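Local coordinates for protein inulin fructotransferase (Bacillus sp. snu-7, PDB 2INV) that breaks down the fructan inulin by intramolecular fructosyl transfer, probably releasing a cyclic difructose anhydride, at residues R134-V139 against D169-H174; A186-G191 against C208-G213; R190-L195 against Q216-S221; N238-L243 against C262-V267. All coordinates share one frame; numbering follows the deposited sequence.

Interaction 1 (R134-V139 against D169-H174); sequences RLSGIV and DNDSFH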
loop_
_atom_site.group_PDB
_atom_site.type_symbol
_atom_site.label_atom_id
_atom_site.label_comp_id
_atom_site.label_asym_id
_atom_site.label_seq_id
_atom_site.Cartn_x
_atom_site.Cartn_y
_atom_site.Cartn_z
ATOM N N ARG A 134 14.466 -6.691 22.989
ATOM C CA ARG A 134 14.784 -7.063 21.631
ATOM C C ARG A 134 14.931 -5.725 20.981
ATOM O O ARG A 134 14.345 -4.733 21.422
ATOM C CB ARG A 134 13.647 -7.763 20.923
ATOM C CG ARG A 134 13.203 -9.066 21.494
ATOM C CD ARG A 134 11.955 -9.467 20.733
ATOM N NE ARG A 134 10.801 -8.665 21.134
ATOM C CZ ARG A 134 9.610 -8.732 20.557
ATOM N NH1 ARG A 134 9.410 -9.553 19.545
ATOM N NH2 ARG A 134 8.618 -7.994 21.014
ATOM N N LEU A 135 15.700 -5.707 19.907
ATOM C CA LEU A 135 15.917 -4.491 19.164
ATOM C C LEU A 135 14.595 -4.048 18.587
ATOM O O LEU A 135 13.828 -4.857 18.056
ATOM C CB LEU A 135 16.928 -4.738 18.061
ATOM C CG LEU A 135 18.292 -4.750 18.728
ATOM C CD1 LEU A 135 19.320 -5.371 17.813
ATOM C CD2 LEU A 135 18.650 -3.321 19.101
ATOM N N SER A 136 14.337 -2.752 18.681
ATOM C CA SER A 136 13.090 -2.221 18.196
ATOM C C SER A 136 13.231 -0.910 17.452
ATOM O O SER A 136 14.177 -0.160 17.647
ATOM C CB SER A 136 12.128 -2.058 19.376
ATOM O OG SER A 136 10.812 -1.783 18.928
ATOM N N GLY A 137 12.249 -0.656 16.598
ATOM C CA GLY A 137 12.187 0.565 15.814
ATOM C C GLY A 137 13.293 0.907 14.834
ATOM O O GLY A 137 13.433 2.069 14.451
ATOM N N ILE A 138 14.088 -0.070 14.409
ATOM C CA ILE A 138 15.154 0.240 13.456
ATOM C C ILE A 138 14.580 0.433 12.058
ATOM O O ILE A 138 13.761 -0.361 11.589
ATOM C CB ILE A 138 16.244 -0.840 13.446
ATOM C CG1 ILE A 138 16.904 -0.887 14.833
ATOM C CG2 ILE A 138 17.285 -0.516 12.383
ATOM C CD1 ILE A 138 17.972 -1.931 14.979
ATOM N N VAL A 139 15.025 1.504 11.409
ATOM C CA VAL A 139 14.558 1.878 10.086
ATOM C C VAL A 139 15.691 2.020 9.060
ATOM O O VAL A 139 16.671 2.730 9.307
ATOM C CB VAL A 139 13.776 3.214 10.171
ATOM C CG1 VAL A 139 13.225 3.579 8.807
ATOM C CG2 VAL A 139 12.666 3.090 11.196
ATOM N N ASP A 169 16.020 -11.381 17.317
ATOM C CA ASP A 169 14.595 -11.095 17.297
ATOM C C ASP A 169 14.434 -9.596 17.368
ATOM O O ASP A 169 15.100 -8.909 18.151
ATOM C CB ASP A 169 13.885 -11.800 18.443
ATOM C CG ASP A 169 13.979 -13.311 18.319
ATOM O OD1 ASP A 169 14.350 -13.794 17.221
ATOM O OD2 ASP A 169 13.679 -14.026 19.299
ATOM N N ASN A 170 13.544 -9.094 16.530
ATOM C CA ASN A 170 13.334 -7.664 16.416
ATOM C C ASN A 170 11.869 -7.276 16.493
ATOM O O ASN A 170 10.980 -8.070 16.192
ATOM C CB ASN A 170 13.880 -7.220 15.071
ATOM C CG ASN A 170 13.370 -8.098 13.935
ATOM O OD1 ASN A 170 12.424 -7.739 13.232
ATOM N ND2 ASN A 170 13.981 -9.267 13.771
ATOM N N ASP A 171 11.613 -6.045 16.914
ATOM C CA ASP A 171 10.251 -5.575 16.967
ATOM C C ASP A 171 10.080 -4.231 16.291
ATOM O O ASP A 171 10.867 -3.310 16.474
ATOM C CB ASP A 171 9.733 -5.490 18.399
ATOM C CG ASP A 171 8.242 -5.227 18.443
ATOM O OD1 ASP A 171 7.533 -5.717 17.532
ATOM O OD2 ASP A 171 7.768 -4.539 19.374
ATOM N N SER A 172 9.032 -4.164 15.485
ATOM C CA SER A 172 8.643 -2.977 14.745
ATOM C C SER A 172 9.709 -2.430 13.801
ATOM O O SER A 172 9.918 -1.217 13.737
ATOM C CB SER A 172 8.216 -1.883 15.719
ATOM O OG SER A 172 7.286 -1.013 15.102
ATOM N N PHE A 173 10.379 -3.301 13.052
ATOM C CA PHE A 173 11.386 -2.816 12.118
ATOM C C PHE A 173 10.668 -2.280 10.892
ATOM O O PHE A 173 9.538 -2.696 10.597
ATOM C CB PHE A 173 12.355 -3.936 11.742
ATOM C CG PHE A 173 13.526 -4.061 12.689
ATOM C CD1 PHE A 173 13.399 -3.687 14.023
ATOM C CD2 PHE A 173 14.741 -4.574 12.258
ATOM C CE1 PHE A 173 14.460 -3.824 14.911
ATOM C CE2 PHE A 173 15.808 -4.716 13.136
ATOM C CZ PHE A 173 15.672 -4.342 14.469
ATOM N N HIS A 174 11.314 -1.349 10.194
ATOM C CA HIS A 174 10.741 -0.735 9.003
ATOM C C HIS A 174 11.803 -0.656 7.910
ATOM O O HIS A 174 12.875 -0.067 8.108
ATOM C CB HIS A 174 10.234 0.664 9.357
ATOM C CG HIS A 174 9.288 1.250 8.358
ATOM N ND1 HIS A 174 8.901 0.589 7.212
ATOM C CD2 HIS A 174 8.607 2.422 8.362
ATOM C CE1 HIS A 174 8.026 1.326 6.554
ATOM N NE2 HIS A 174 7.830 2.443 7.229
HETATM O O HOH W 1 10.466 -11.202 17.581
HETATM O O HOH W 2 17.327 -7.995 19.345
HETATM O O HOH W 3 9.418 -3.444 21.256
#

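Interaction 2 (A186-G191 against C208-G213); sequences ALIVRG and CVELTG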
loop_
_atom_site.group_PDB
_atom_site.type_symbol
_atom_site.label_atom_id
_atom_site.label_comp_id
_atom_site.label_asym_id
_atom_site.label_seq_id
_atom_site.Cartn_x
_atom_site.Cartn_y
_atom_site.Cartn_z
ATOM N N ALA A 186 19.638 -10.080 -0.575
ATOM C CA ALA A 186 19.373 -8.659 -0.396
ATOM C C ALA A 186 19.027 -8.368 1.053
ATOM O O ALA A 186 19.773 -7.699 1.769
ATOM C CB ALA A 186 18.230 -8.227 -1.299
ATOM N N LEU A 187 17.894 -8.905 1.486
ATOM C CA LEU A 187 17.412 -8.693 2.845
ATOM C C LEU A 187 17.047 -9.979 3.589
ATOM O O LEU A 187 16.330 -10.831 3.066
ATOM C CB LEU A 187 16.184 -7.785 2.804
ATOM C CG LEU A 187 15.471 -7.548 4.129
ATOM C CD1 LEU A 187 16.287 -6.598 4.974
ATOM C CD2 LEU A 187 14.090 -6.969 3.865
ATOM N N ILE A 188 17.540 -10.100 4.818
ATOM C CA ILE A 188 17.255 -11.257 5.659
ATOM C C ILE A 188 16.794 -10.768 7.031
ATOM O O ILE A 188 17.434 -9.909 7.631
ATOM C CB ILE A 188 18.511 -12.144 5.857
ATOM C CG1 ILE A 188 18.930 -12.777 4.529
ATOM C CG2 ILE A 188 18.225 -13.228 6.893
ATOM C CD1 ILE A 188 20.202 -13.595 4.610
ATOM N N VAL A 189 15.677 -11.297 7.518
ATOM C CA VAL A 189 15.163 -10.903 8.828
ATOM C C VAL A 189 14.560 -12.079 9.595
ATOM O O VAL A 189 13.462 -12.546 9.297
ATOM C CB VAL A 189 14.099 -9.792 8.717
ATOM C CG1 VAL A 189 13.697 -9.329 10.107
ATOM C CG2 VAL A 189 14.646 -8.618 7.917
ATOM N N ARG A 190 15.308 -12.523 10.597
ATOM C CA ARG A 190 14.955 -13.636 11.459
ATOM C C ARG A 190 14.186 -13.162 12.685
ATOM O O ARG A 190 14.506 -12.133 13.253
ATOM C CB ARG A 190 16.253 -14.329 11.877
ATOM C CG ARG A 190 16.078 -15.688 12.493
ATOM C CD ARG A 190 17.383 -16.414 12.526
ATOM N NE ARG A 190 17.163 -17.850 12.635
ATOM C CZ ARG A 190 17.279 -18.704 11.628
ATOM N NH1 ARG A 190 17.619 -18.260 10.432
ATOM N NH2 ARG A 190 17.046 -19.995 11.821
ATOM N N GLY A 191 13.183 -13.928 13.098
ATOM C CA GLY A 191 12.399 -13.551 14.263
ATOM C C GLY A 191 11.796 -12.163 14.189
ATOM O O GLY A 191 11.873 -11.386 15.139
ATOM N N CYS A 208 15.775 -12.203 -2.532
ATOM C CA CYS A 208 15.276 -10.870 -2.220
ATOM C C CYS A 208 14.905 -10.670 -0.741
ATOM O O CYS A 208 15.578 -9.912 -0.037
ATOM C CB CYS A 208 14.091 -10.544 -3.141
ATOM S SG CYS A 208 14.567 -10.493 -4.889
ATOM N N VAL A 209 13.837 -11.312 -0.273
ATOM C CA VAL A 209 13.447 -11.165 1.125
ATOM C C VAL A 209 13.297 -12.517 1.818
ATOM O O VAL A 209 12.495 -13.359 1.418
ATOM C CB VAL A 209 12.135 -10.372 1.276
ATOM C CG1 VAL A 209 11.742 -10.305 2.749
ATOM C CG2 VAL A 209 12.306 -8.971 0.722
ATOM N N GLU A 210 14.075 -12.699 2.880
ATOM C CA GLU A 210 14.078 -13.942 3.648
ATOM C C GLU A 210 13.683 -13.756 5.116
ATOM O O GLU A 210 14.477 -13.272 5.930
ATOM C CB GLU A 210 15.464 -14.592 3.573
ATOM C CG GLU A 210 15.848 -15.063 2.178
ATOM C CD GLU A 210 17.295 -15.513 2.097
ATOM O OE1 GLU A 210 18.140 -14.706 1.646
ATOM O OE2 GLU A 210 17.598 -16.663 2.498
ATOM N N LEU A 211 12.454 -14.149 5.445
ATOM C CA LEU A 211 11.947 -14.048 6.809
ATOM C C LEU A 211 12.070 -15.427 7.441
ATOM O O LEU A 211 11.153 -16.253 7.384
ATOM C CB LEU A 211 10.496 -13.598 6.785
ATOM C CG LEU A 211 10.308 -12.414 5.839
ATOM C CD1 LEU A 211 8.838 -12.046 5.742
ATOM C CD2 LEU A 211 11.140 -11.237 6.322
ATOM N N THR A 212 13.231 -15.660 8.038
ATOM C CA THR A 212 13.565 -16.933 8.651
ATOM C C THR A 212 13.252 -17.048 10.138
ATOM O O THR A 212 12.795 -16.096 10.763
ATOM C CB THR A 212 15.055 -17.215 8.430
ATOM O OG1 THR A 212 15.826 -16.153 9.008
ATOM C CG2 THR A 212 15.354 -17.277 6.937
ATOM N N GLY A 213 13.507 -18.233 10.684
ATOM C CA GLY A 213 13.268 -18.485 12.091
ATOM C C GLY A 213 11.786 -18.615 12.405
ATOM O O GLY A 213 11.251 -19.726 12.549
HETATM O O HOH W 4 17.650 -12.208 0.731
HETATM O O HOH W 5 11.238 -13.661 10.279
HETATM O O HOH W 6 18.475 -16.054 9.062
#

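Interaction 3 (R190-L195 against Q216-S221); sequences RGADAL and QATIVS. With FRU (beta-D-fructofuranose), chain E.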
loop_
_atom_site.group_PDB
_atom_site.type_symbol
_atom_site.label_atom_id
_atom_site.label_comp_id
_atom_site.label_asym_id
_atom_site.label_seq_id
_atom_site.Cartn_x
_atom_site.Cartn_y
_atom_site.Cartn_z
ATOM N N ARG A 190 15.308 -12.523 10.597
ATOM C CA ARG A 190 14.955 -13.636 11.459
ATOM C C ARG A 190 14.186 -13.162 12.685
ATOM O O ARG A 190 14.506 -12.133 13.253
ATOM C CB ARG A 190 16.253 -14.329 11.877
ATOM C CG ARG A 190 16.078 -15.688 12.493
ATOM C CD ARG A 190 17.383 -16.414 12.526
ATOM N NE ARG A 190 17.163 -17.850 12.635
ATOM C CZ ARG A 190 17.279 -18.704 11.628
ATOM N NH1 ARG A 190 17.619 -18.260 10.432
ATOM N NH2 ARG A 190 17.046 -19.995 11.821
ATOM N N GLY A 191 13.183 -13.928 13.098
ATOM C CA GLY A 191 12.399 -13.551 14.263
ATOM C C GLY A 191 11.796 -12.163 14.189
ATOM O O GLY A 191 11.873 -11.386 15.139
ATOM N N ALA A 192 11.195 -11.856 13.046
ATOM C CA ALA A 192 10.566 -10.558 12.823
ATOM C C ALA A 192 9.181 -10.525 13.457
ATOM O O ALA A 192 8.439 -11.505 13.429
ATOM C CB ALA A 192 10.469 -10.276 11.335
ATOM N N ASP A 193 8.850 -9.379 14.033
ATOM C CA ASP A 193 7.590 -9.159 14.719
ATOM C C ASP A 193 7.136 -7.732 14.390
ATOM O O ASP A 193 7.837 -6.769 14.695
ATOM C CB ASP A 193 7.842 -9.379 16.218
ATOM C CG ASP A 193 6.615 -9.153 17.076
ATOM O OD1 ASP A 193 5.478 -9.149 16.545
ATOM O OD2 ASP A 193 6.787 -8.989 18.309
ATOM N N ALA A 194 5.977 -7.617 13.740
ATOM C CA ALA A 194 5.417 -6.326 13.333
ATOM C C ALA A 194 6.362 -5.634 12.362
ATOM O O ALA A 194 6.451 -4.403 12.330
ATOM C CB ALA A 194 5.177 -5.443 14.546
ATOM N N LEU A 195 7.069 -6.445 11.581
ATOM C CA LEU A 195 8.013 -5.942 10.601
ATOM C C LEU A 195 7.299 -5.389 9.392
ATOM O O LEU A 195 6.215 -5.843 9.015
ATOM C CB LEU A 195 8.956 -7.048 10.120
ATOM C CG LEU A 195 9.745 -6.708 8.842
ATOM C CD1 LEU A 195 10.809 -5.672 9.153
ATOM C CD2 LEU A 195 10.374 -7.966 8.276
ATOM N N GLN A 216 5.740 -12.889 13.347
ATOM C CA GLN A 216 4.415 -12.461 13.772
ATOM C C GLN A 216 4.000 -11.144 13.129
ATOM O O GLN A 216 4.819 -10.243 12.948
ATOM C CB GLN A 216 4.356 -12.303 15.289
ATOM C CG GLN A 216 4.732 -13.545 16.072
ATOM C CD GLN A 216 3.607 -14.546 16.126
ATOM O OE1 GLN A 216 3.828 -15.743 16.335
ATOM N NE2 GLN A 216 2.386 -14.065 15.923
ATOM N N ALA A 217 2.709 -11.054 12.812
ATOM C CA ALA A 217 2.086 -9.887 12.194
ATOM C C ALA A 217 3.040 -8.997 11.412
ATOM O O ALA A 217 3.247 -7.831 11.748
ATOM C CB ALA A 217 1.372 -9.072 13.248
ATOM N N THR A 218 3.591 -9.554 10.344
ATOM C CA THR A 218 4.515 -8.841 9.489
ATOM C C THR A 218 3.775 -8.441 8.220
ATOM O O THR A 218 2.811 -9.094 7.825
ATOM C CB THR A 218 5.718 -9.738 9.146
ATOM O OG1 THR A 218 6.457 -10.017 10.344
ATOM C CG2 THR A 218 6.626 -9.055 8.140
ATOM N N ILE A 219 4.221 -7.359 7.593
ATOM C CA ILE A 219 3.604 -6.881 6.364
ATOM C C ILE A 219 4.651 -6.696 5.287
ATOM O O ILE A 219 5.684 -6.064 5.514
ATOM C CB ILE A 219 2.895 -5.519 6.552
ATOM C CG1 ILE A 219 1.718 -5.650 7.524
ATOM C CG2 ILE A 219 2.416 -5.006 5.203
ATOM C CD1 ILE A 219 1.051 -4.333 7.835
ATOM N N VAL A 220 4.375 -7.260 4.119
ATOM C CA VAL A 220 5.265 -7.148 2.979
ATOM C C VAL A 220 4.367 -6.735 1.824
ATOM O O VAL A 220 3.674 -7.568 1.239
ATOM C CB VAL A 220 5.950 -8.497 2.657
ATOM C CG1 VAL A 220 6.899 -8.333 1.475
ATOM C CG2 VAL A 220 6.720 -9.004 3.868
ATOM N N SER A 221 4.368 -5.442 1.517
ATOM C CA SER A 221 3.525 -4.917 0.453
ATOM C C SER A 221 4.172 -3.807 -0.367
ATOM O O SER A 221 5.188 -3.236 0.034
ATOM C CB SER A 221 2.216 -4.399 1.047
ATOM O OG SER A 221 2.439 -3.248 1.820
HETATM C C1 FRU E . 2.511 -9.023 22.599
HETATM C C2 FRU E . 2.849 -10.112 21.494
HETATM C C3 FRU E . 3.626 -9.550 20.270
HETATM C C4 FRU E . 3.115 -10.359 19.056
HETATM C C5 FRU E . 1.722 -10.711 19.491
HETATM C C6 FRU E . 1.449 -12.135 19.535
HETATM O O1 FRU E . 2.142 -8.103 22.066
HETATM O O2 FRU E . 3.390 -11.218 22.187
HETATM O O3 FRU E . 4.963 -9.153 20.089
HETATM O O4 FRU E . 3.214 -9.643 17.839
HETATM O O5 FRU E . 1.582 -10.344 20.907
HETATM O O6 FRU E . 0.472 -12.889 19.423
#

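Interaction 4 (N238-L243 against C262-V267); sequences NHEGLL and CNRCSV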
loop_
_atom_site.group_PDB
_atom_site.type_symbol
_atom_site.label_atom_id
_atom_site.label_comp_id
_atom_site.label_asym_id
_atom_site.label_seq_id
_atom_site.Cartn_x
_atom_site.Cartn_y
_atom_site.Cartn_z
ATOM N N ASN A 238 7.816 -20.293 9.342
ATOM C CA ASN A 238 7.017 -20.379 10.558
ATOM C C ASN A 238 6.474 -19.015 10.962
ATOM O O ASN A 238 6.628 -18.578 12.104
ATOM C CB ASN A 238 7.871 -20.977 11.673
ATOM C CG ASN A 238 8.639 -22.200 11.208
ATOM O OD1 ASN A 238 8.048 -23.172 10.724
ATOM N ND2 ASN A 238 9.962 -22.156 11.341
ATOM N N HIS A 239 5.850 -18.347 9.995
ATOM C CA HIS A 239 5.252 -17.042 10.208
ATOM C C HIS A 239 3.778 -17.207 10.458
ATOM O O HIS A 239 3.146 -18.145 9.969
ATOM C CB HIS A 239 5.453 -16.128 9.001
ATOM C CG HIS A 239 6.601 -15.184 9.150
ATOM N ND1 HIS A 239 6.436 -13.823 9.293
ATOM C CD2 HIS A 239 7.939 -15.402 9.172
ATOM C CE1 HIS A 239 7.620 -13.244 9.391
ATOM N NE2 HIS A 239 8.548 -14.180 9.320
ATOM N N GLU A 240 3.240 -16.270 11.217
ATOM C CA GLU A 240 1.844 -16.265 11.572
ATOM C C GLU A 240 1.405 -14.825 11.394
ATOM O O GLU A 240 2.108 -13.909 11.809
ATOM C CB GLU A 240 1.711 -16.712 13.023
ATOM C CG GLU A 240 0.405 -16.354 13.705
ATOM C CD GLU A 240 -0.586 -17.494 13.717
ATOM O OE1 GLU A 240 -0.161 -18.662 13.578
ATOM O OE2 GLU A 240 -1.792 -17.222 13.897
ATOM N N GLY A 241 0.260 -14.623 10.751
ATOM C CA GLY A 241 -0.235 -13.275 10.527
ATOM C C GLY A 241 0.480 -12.488 9.439
ATOM O O GLY A 241 0.359 -11.260 9.380
ATOM N N LEU A 242 1.210 -13.177 8.565
ATOM C CA LEU A 242 1.914 -12.497 7.483
ATOM C C LEU A 242 0.932 -12.022 6.421
ATOM O O LEU A 242 0.071 -12.780 5.979
ATOM C CB LEU A 242 2.947 -13.426 6.843
ATOM C CG LEU A 242 3.824 -12.874 5.707
ATOM C CD1 LEU A 242 4.583 -11.641 6.177
ATOM C CD2 LEU A 242 4.801 -13.943 5.239
ATOM N N LEU A 243 1.059 -10.756 6.040
ATOM C CA LEU A 243 0.210 -10.163 5.021
ATOM C C LEU A 243 1.135 -9.820 3.869
ATOM O O LEU A 243 2.109 -9.084 4.039
ATOM C CB LEU A 243 -0.437 -8.878 5.535
ATOM C CG LEU A 243 -1.927 -8.642 5.287
ATOM C CD1 LEU A 243 -2.211 -7.156 5.448
ATOM C CD2 LEU A 243 -2.322 -9.100 3.901
ATOM N N CYS A 262 4.081 -21.864 7.586
ATOM C CA CYS A 262 3.480 -20.634 8.080
ATOM C C CYS A 262 1.999 -20.932 8.271
ATOM O O CYS A 262 1.438 -21.773 7.563
ATOM C CB CYS A 262 3.673 -19.493 7.078
ATOM S SG CYS A 262 5.392 -19.200 6.623
ATOM N N ASN A 263 1.362 -20.256 9.222
ATOM C CA ASN A 263 -0.056 -20.495 9.462
ATOM C C ASN A 263 -0.833 -19.188 9.491
ATOM O O ASN A 263 -0.329 -18.161 9.934
ATOM C CB ASN A 263 -0.262 -21.227 10.793
ATOM C CG ASN A 263 0.443 -22.562 10.837
ATOM O OD1 ASN A 263 0.302 -23.389 9.934
ATOM N ND2 ASN A 263 1.212 -22.784 11.895
ATOM N N ARG A 264 -2.073 -19.243 9.020
ATOM C CA ARG A 264 -2.943 -18.078 8.997
ATOM C C ARG A 264 -2.338 -16.836 8.357
ATOM O O ARG A 264 -2.489 -15.729 8.882
ATOM C CB ARG A 264 -3.377 -17.711 10.413
ATOM C CG ARG A 264 -4.152 -18.774 11.129
ATOM C CD ARG A 264 -3.378 -19.261 12.330
ATOM N NE ARG A 264 -3.773 -20.622 12.662
ATOM C CZ ARG A 264 -3.050 -21.465 13.386
ATOM N NH1 ARG A 264 -1.881 -21.092 13.869
ATOM N NH2 ARG A 264 -3.492 -22.695 13.600
ATOM N N CYS A 265 -1.650 -16.998 7.235
ATOM C CA CYS A 265 -1.069 -15.837 6.572
ATOM C C CYS A 265 -1.957 -15.512 5.388
ATOM O O CYS A 265 -2.895 -16.271 5.092
ATOM C CB CYS A 265 0.358 -16.131 6.101
ATOM S SG CYS A 265 1.507 -16.516 7.440
ATOM N N SER A 266 -1.675 -14.402 4.709
ATOM C CA SER A 266 -2.496 -14.027 3.568
ATOM C C SER A 266 -1.691 -13.441 2.422
ATOM O O SER A 266 -0.889 -12.519 2.615
ATOM C CB SER A 266 -3.572 -13.025 4.003
ATOM O OG SER A 266 -4.295 -12.544 2.889
ATOM N N VAL A 267 -1.914 -13.986 1.229
ATOM C CA VAL A 267 -1.238 -13.514 0.032
ATOM C C VAL A 267 -2.351 -13.086 -0.918
ATOM O O VAL A 267 -2.956 -13.912 -1.611
ATOM C CB VAL A 267 -0.379 -14.631 -0.577
ATOM C CG1 VAL A 267 0.278 -14.159 -1.857
ATOM C CG2 VAL A 267 0.688 -15.051 0.432
HETATM O O HOH W 7 2.111 -20.281 13.626
#

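Interaction 1 (R134-V139 against D169-H174)
Residues 134-139 and 169-174 run the same way, their end-to-end directions 20° apart, with Asp171 N bonded to Leu135 O at 2.8 Å. Gly137 N to Asp171 O adds a second tie, and His174 N to Ile138 O (3.0 Å) a third past the shared bend at Gly137 and Ser172. On one side of the chains the ring of Phe173 fills the contact. Ile138 CB sits 3.7 Å from the ring centroid, only 13° off the normal, a CH-pi contact over the face; Asn170 CB covers the opposite face. Ile138 CD1 reaches Phe173 CZ at 3.4 Å, Leu135 CB meets the same carbon, and Val127 completes the apolar cluster. The other side is polar around Arg134, Ser136 and Asp171. Arg134 bends at chi3 (-74°), which lays its guanidinium flat against the nearly parallel carboxylate end of Asp171. The salt bridge from Arg134 NH2 to Asp171 OD2 is long, 3.9 Å, and rests on charge alone, since the oxygen lies well out of the guanidinium plane; the stronger partner is Asp193, bridged by NH1. A water donates to both Ser136 OG and Asp171 OD2, while Ser136 OG also bonds Phe89 O of the second subunit. Two aspartates thus share one arginine, which probably tempers their crowded negative charges and keeps the guanidinium beside the fructose that Arg134 touches.

Interaction 2 (A186-G191 against C208-G213)
Arg190 lies across Thr212 at about a right angle. CB and CG rest on the threonine hydroxyl, with Arg190 CB 3.4 Å from Thr212 OG1. CG stands anti to the backbone N (chi1 -166°), and the extended chain, CD near OG1 and NE near Gly213 CA, carries the guanidinium past Thr212 to Gly213. At the flat end, Gly213 N stands 3.9 Å above the centre of the guanidinium, and a water in its plane accepts from Arg190 NH1 at 2.7 Å and is also hydrogen-bonded to Thr212 OG1. A crystal neighbour touches this arginine too, so its pose may owe something to the lattice. Next along the same outer side, Ile188 and Glu210 lie side by side: Ile188 CG1 is 3.6 Å from Glu210 OE1, an oxygen that also bonds His185 ND1. An alanine in place of Ile188 would remove CG1 and CD1 and would probably leave the Glu210 side chain without its apolar flank, held mainly by its polar partners. Beneath them the backbones pair through Leu187 N to Cys208 O, Glu210 N to Leu187 O, and Val189 N to Glu210 O (2.8 Å), the last almost straight at 173°. Strand 185-193 is thereby held between strands 162-166 and 207-211, with strand 232-240 next beyond; Val209 turns inward onto Ile202, and Val189 and Leu211 both pack on Leu195.

Interaction 3 (R190-L195 against Q216-S221)
Asp193 and Gln216 pair as parallel bridge partners within a sugar pocket that Arg134 completes. With CG anti to the backbone N (chi1 179°), the carboxylate of Asp193 is directed out from the chain to the fructose and takes two hydrogen bonds from it: O4 donates to Asp193 OD1 at 2.7 Å and O3 to Asp193 OD2 at 2.6 Å. Gln216 supplies its stem, CB lying 3.6 Å from Asp193 OD1, before the chain bends at chi2 and carries the amide away, its plane perpendicular to the carboxylate. Behind the pocket, Gln216 N bonds Ala192 O, and Gln216 O is gripped from opposite faces of its plane, by Ala194 N (3.0 Å) and by Thr218 OG1 (3.1 Å). The methyl of Thr218 fills the inner side, CG2 being 3.7 Å from Leu195 CB. A valine in place of Thr218 would probably cost Gln216 O its second donor and slacken the turn behind the sugar. Ile219 N to Leu195 O, 2.9 Å, resumes the pairing beyond the corner. Strand 185-193 lies between strands 170-171 and 215-216, with strand 232-240 following and touching Thr218 through His239, while Ala194 packs on Met201 of the second subunit.

Interaction 4 (N238-L243 against C262-V267)
Glu240 sends CG anti to its backbone N (chi1 161°) and then kinks at chi2 (98°), swinging its carboxylate towards Arg264, whose chain also bends at chi2. The two flat groups meet with planes 42° apart: Arg264 NH1 donates to the syn lone pair of Glu240 OE1 at 3.0 Å, the oxygen lying almost in the guanidinium plane, while Glu240 OE2 lies against Arg264 CD. OE1 is gripped again by a water that donates to it and accepts from Asn263 ND2; Asn263 OD1 is hydrogen-bonded to Lys287 N. Arg264 NE makes a salt bridge to Glu288, so the guanidinium joins two acids; Arg297 of the second subunit comes close with like charge.

Two cysteine sulfurs lie behind this pair and add to the backbone bonds. In both, SG stands beside the backbone N, anti to the carbonyl carbon, which turns it to the other chain. Cys262 SG accepts a hydrogen bond from His239 N at 3.5 Å; Cys265 SG takes a weak one from Leu242 N and packs 3.5 Å from Leu242 CB, and both side chains touch Phe259. The backbone bonds are Asn263 N to His239 O (2.9 Å), and, beyond the corner where Gly241 and Arg264 take positive phi, Ser266 N to Leu242 O (2.7 Å). Gly241 O receives Asn248 ND2 of the second subunit. The Glu240-Arg264 pair is particular to this contact, but parallel chains turning together at stacked corners, apolar side chains inward, are characteristic of a right-handed parallel beta-helix.

In the fold
All four contacts join successive coils of one parallel beta-helix, yet their chemistry follows their position. Interaction 2 lies along the straight run of strands, is only partly buried, and touches no other subunit; its outer side mixes Ile188 with polar and charged side chains. Interactions 1, 3 and 4 are buried, occupy the bends and meet the second subunit. Interactions 2 and 3 share Arg190 and Gly191 of strand 185-193, passing from a strand pair into the corner. Interactions 1 and 3 build the fructose pocket together, linked by the salt bridge from Arg134 to Asp193, whereas interaction 4 uses cysteine sulfur and a Glu-Arg pair, and connects to interaction 3 through backbone bonds of Leu243 with Thr218 and Val220.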